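Local coordinates for protein serine protease inhibitor (Thermoanaerobacter tengcongensis, PDB 2PEF) that probably inhibits serine proteases as a thermophilic serpin, tengpin, captured here in its latent state, at residues 202-205 and 210-213; 215-218 and 223-226. All coordinates share one frame; numbering follows the deposited sequence.

Contact 1 of 2, residues 202-205 and 210-213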
loop_
_atom_site.group_PDB
_atom_site.type_symbol
_atom_site.label_atom_id
_atom_site.label_comp_id
_atom_site.label_asym_id
_atom_site.label_seq_id
_atom_site.Cartn_x
_atom_site.Cartn_y
_atom_site.Cartn_z
ATOM N N ASN A 202 9.643 -14.983 -18.625
ATOM C CA ASN A 202 10.303 -14.409 -19.791
ATOM C C ASN A 202 10.864 -13.002 -19.594
ATOM O O ASN A 202 11.248 -12.330 -20.555
ATOM C CB ASN A 202 9.381 -14.506 -21.004
ATOM C CG ASN A 202 9.264 -15.927 -21.505
ATOM O OD1 ASN A 202 10.168 -16.433 -22.168
ATOM N ND2 ASN A 202 8.158 -16.587 -21.174
ATOM N N LEU A 203 10.937 -12.588 -18.332
ATOM C CA LEU A 203 11.586 -11.344 -17.956
ATOM C C LEU A 203 12.500 -11.633 -16.785
ATOM O O LEU A 203 12.048 -12.125 -15.748
ATOM C CB LEU A 203 10.558 -10.279 -17.580
ATOM C CG LEU A 203 9.816 -9.575 -18.717
ATOM C CD1 LEU A 203 8.860 -8.562 -18.127
ATOM C CD2 LEU A 203 10.774 -8.897 -19.701
ATOM N N TYR A 204 13.785 -11.344 -16.975
ATOM C CA TYR A 204 14.819 -11.626 -15.989
ATOM C C TYR A 204 15.381 -10.334 -15.420
ATOM O O TYR A 204 15.893 -9.488 -16.160
ATOM C CB TYR A 204 15.944 -12.420 -16.646
ATOM C CG TYR A 204 17.053 -12.877 -15.718
ATOM C CD1 TYR A 204 16.778 -13.638 -14.576
ATOM C CD2 TYR A 204 18.385 -12.590 -16.011
ATOM C CE1 TYR A 204 17.807 -14.078 -13.740
ATOM C CE2 TYR A 204 19.416 -13.024 -15.183
ATOM C CZ TYR A 204 19.124 -13.766 -14.053
ATOM O OH TYR A 204 20.163 -14.188 -13.250
ATOM N N ILE A 205 15.280 -10.185 -14.103
ATOM C CA ILE A 205 15.844 -9.030 -13.422
ATOM C C ILE A 205 17.287 -9.354 -13.067
ATOM O O ILE A 205 17.573 -10.407 -12.490
ATOM C CB ILE A 205 15.028 -8.665 -12.157
ATOM C CG1 ILE A 205 13.660 -8.109 -12.558
ATOM C CG2 ILE A 205 15.776 -7.659 -11.279
ATOM C CD1 ILE A 205 12.632 -8.176 -11.461
ATOM N N ALA A 210 21.665 -8.589 -7.073
ATOM C CA ALA A 210 20.299 -9.113 -7.134
ATOM C C ALA A 210 19.961 -9.734 -8.475
ATOM O O ALA A 210 20.411 -9.267 -9.522
ATOM C CB ALA A 210 19.288 -8.027 -6.786
ATOM N N VAL A 211 19.178 -10.807 -8.417
ATOM C CA VAL A 211 18.537 -11.399 -9.587
ATOM C C VAL A 211 17.046 -11.558 -9.282
ATOM O O VAL A 211 16.615 -11.400 -8.140
ATOM C CB VAL A 211 19.173 -12.764 -10.022
ATOM C CG1 VAL A 211 20.645 -12.585 -10.394
ATOM C CG2 VAL A 211 19.002 -13.849 -8.946
ATOM N N GLY A 212 16.256 -11.869 -10.299
ATOM C CA GLY A 212 14.826 -12.053 -10.095
ATOM C C GLY A 212 14.085 -12.191 -11.400
ATOM O O GLY A 212 14.696 -12.386 -12.449
ATOM N N PHE A 213 12.764 -12.069 -11.322
ATOM C CA PHE A 213 11.899 -12.228 -12.484
ATOM C C PHE A 213 10.617 -11.410 -12.355
ATOM O O PHE A 213 10.275 -10.907 -11.274
ATOM C CB PHE A 213 11.556 -13.709 -12.696
ATOM C CG PHE A 213 10.782 -14.327 -11.556
ATOM C CD1 PHE A 213 9.392 -14.221 -11.499
ATOM C CD2 PHE A 213 11.443 -15.031 -10.546
ATOM C CE1 PHE A 213 8.673 -14.791 -10.455
ATOM C CE2 PHE A 213 10.728 -15.608 -9.493
ATOM C CZ PHE A 213 9.346 -15.484 -9.446
#
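I205 and G212 form an antiparallel hydrogen-bonded pair in the β hairpin made by strands 203-207 and 210-216. The centre of the contact lies about 23 Å from the centre of the chain. Strand 255-273 flanks the hairpin on the 203-207 side and strand 222-229 on the 210-216 side. One bond of the pair runs from I205 N to G212 O at 2.8 Å. The donor sits 61° out of the G212 carbonyl plane. The return bond, from G212 N to I205 O, is weak, at an N-H...O angle of 127°. CA-H...O contacts add to the backbone pairing: F213 CA lies 3.3 Å from L203 O, and V211 CA lies near I205 O. Next to it, Y204 and F213 form a non-hydrogen-bonded pair.

The hairpin corresponds to strands s1B and s2B of serpin β-sheet B. On the face with Y204 and F213, the Y204 ring leans toward the other strand. Its CG is anti to the backbone N (chi1 -176°), which carries the ring along toward V211. CD1 of Y204 comes 3.2 Å from G212 O, and Y204 OH meets V211 CG1 at 3.3 Å. Both approaches to the ring are oblique. F213 joins through its CB, 3.5 Å from L203 O, and its side chain also touches A226 and A261.

On the face with I205, G212 presents no side chain. I205 CB packs 3.7 Å from G212 C, while I205 CD1 reaches F213 O at 3.6 Å. The I205 side chain also meets V214 and V225, and it is buried.

Contact 2 of 2, residues 215-218 and 223-226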
loop_
_atom_site.group_PDB
_atom_site.type_symbol
_atom_site.label_atom_id
_atom_site.label_comp_id
_atom_site.label_asym_id
_atom_site.label_seq_id
_atom_site.Cartn_x
_atom_site.Cartn_y
_atom_site.Cartn_z
ATOM N N LYS A 215 6.546 -11.909 -13.386
ATOM C CA LYS A 215 5.519 -12.861 -13.807
ATOM C C LYS A 215 4.187 -12.146 -13.989
ATOM O O LYS A 215 3.702 -11.502 -13.058
ATOM C CB LYS A 215 5.382 -13.995 -12.787
ATOM C CG LYS A 215 4.252 -14.977 -13.093
ATOM C CD LYS A 215 4.254 -16.176 -12.140
ATOM C CE LYS A 215 3.251 -17.247 -12.590
ATOM N NZ LYS A 215 3.479 -17.717 -13.994
ATOM N N PRO A 216 3.584 -12.257 -15.189
ATOM C CA PRO A 216 2.343 -11.540 -15.483
ATOM C C PRO A 216 1.069 -12.183 -14.921
ATOM O O PRO A 216 0.950 -13.414 -14.872
ATOM C CB PRO A 216 2.287 -11.571 -17.008
ATOM C CG PRO A 216 2.971 -12.854 -17.374
ATOM C CD PRO A 216 4.055 -13.045 -16.348
ATOM N N TYR A 217 0.134 -11.342 -14.485
ATOM C CA TYR A 217 -1.230 -11.788 -14.211
ATOM C C TYR A 217 -2.035 -11.769 -15.503
ATOM O O TYR A 217 -1.659 -11.106 -16.478
ATOM C CB TYR A 217 -1.898 -10.915 -13.142
ATOM C CG TYR A 217 -1.230 -11.024 -11.793
ATOM C CD1 TYR A 217 -0.328 -10.051 -11.368
ATOM C CD2 TYR A 217 -1.479 -12.116 -10.950
ATOM C CE1 TYR A 217 0.302 -10.146 -10.132
ATOM C CE2 TYR A 217 -0.855 -12.223 -9.708
ATOM C CZ TYR A 217 0.043 -11.235 -9.313
ATOM O OH TYR A 217 0.673 -11.316 -8.098
ATOM N N ALA A 218 -3.138 -12.512 -15.500
ATOM C CA ALA A 218 -4.027 -12.607 -16.653
ATOM C C ALA A 218 -4.354 -11.226 -17.197
ATOM O O ALA A 218 -4.650 -10.309 -16.423
ATOM C CB ALA A 218 -5.310 -13.317 -16.255
ATOM N N SER A 223 1.608 -7.266 -12.903
ATOM C CA SER A 223 2.598 -8.325 -12.811
ATOM C C SER A 223 3.163 -8.426 -11.402
ATOM O O SER A 223 3.019 -7.511 -10.589
ATOM C CB SER A 223 3.735 -8.108 -13.815
ATOM O OG SER A 223 3.261 -8.222 -15.146
ATOM N N PHE A 224 3.793 -9.561 -11.135
ATOM C CA PHE A 224 4.435 -9.824 -9.866
ATOM C C PHE A 224 5.942 -9.756 -10.092
ATOM O O PHE A 224 6.486 -10.488 -10.923
ATOM C CB PHE A 224 4.022 -11.215 -9.362
ATOM C CG PHE A 224 4.518 -11.541 -7.981
ATOM C CD1 PHE A 224 3.737 -11.259 -6.863
ATOM C CD2 PHE A 224 5.752 -12.161 -7.795
ATOM C CE1 PHE A 224 4.180 -11.567 -5.580
ATOM C CE2 PHE A 224 6.204 -12.467 -6.510
ATOM C CZ PHE A 224 5.412 -12.177 -5.407
ATOM N N VAL A 225 6.595 -8.857 -9.360
ATOM C CA VAL A 225 8.045 -8.699 -9.414
ATOM C C VAL A 225 8.664 -9.406 -8.209
ATOM O O VAL A 225 8.236 -9.176 -7.079
ATOM C CB VAL A 225 8.420 -7.192 -9.404
ATOM C CG1 VAL A 225 9.933 -6.991 -9.259
ATOM C CG2 VAL A 225 7.896 -6.509 -10.661
ATOM N N ALA A 226 9.654 -10.270 -8.455
ATOM C CA ALA A 226 10.391 -10.952 -7.384
ATOM C C ALA A 226 11.867 -10.609 -7.498
ATOM O O ALA A 226 12.442 -10.725 -8.579
ATOM C CB ALA A 226 10.191 -12.461 -7.461
#
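K215 and F224 are joined by two backbone hydrogen bonds as an antiparallel pair. K215 N to F224 O is 2.8 Å, nearly straight at 171° and in the carbonyl plane. F224 N to K215 O is 2.7 Å, with the donor tilted 22° from the K215 carbonyl plane. Next to this pair, P216 and S223 form a non-hydrogen-bonded one.

The van der Waals packing centres on Y217. Its CG is anti to the carbonyl carbon (chi1 -65°), which turns the ring back against the backbone of S223 and F224, met obliquely. Y217 CE1 lies 3.6 Å from S223 C and makes the apolar side-chain contact with F224 CB at 3.9 Å. At the end of the ring, Y217 OH is 3.3 Å from F224 CD1. This is the turn end of the β hairpin of strands 210-216 and 222-229, s2B and s3B of serpin β-sheet B. Aromatic neighbours extend the packing: W170 stacks on Y217, F166 meets it edge-to-face, and the F224 ring meets that of F353.

The polar ends find partners elsewhere. K215 NZ forms a salt bridge with E201. Y217 OH is hydrogen-bonded to T323 OG1, and S223 OG to N358 ND2. Across the contact, S223 OG also packs 3.5 Å from P216 CA.

Overall arrangement
The two contacts come in series along the chain, and their centres are 11 Å apart. Strand 210-216 is common to both. It pairs with 203-207 in contact 1 and with 222-229 in contact 2, which makes a three-stranded antiparallel meander. Contact 1 lies farther from the centre of the chain, at about 23 Å against 17 Å, and is only partly buried. Contact 2 is buried. They touch directly: F213 O and A226 N are 3.0 Å apart, a probable hydrogen bond, and I205 CD1 packs on V225 CG1. Strand 255-273 pairs with 203-207 on one side of the meander and strand 345-357 with 222-229 on the other. Both contacts thus lie in serpin β-sheet B, as s1B, s2B and s3B.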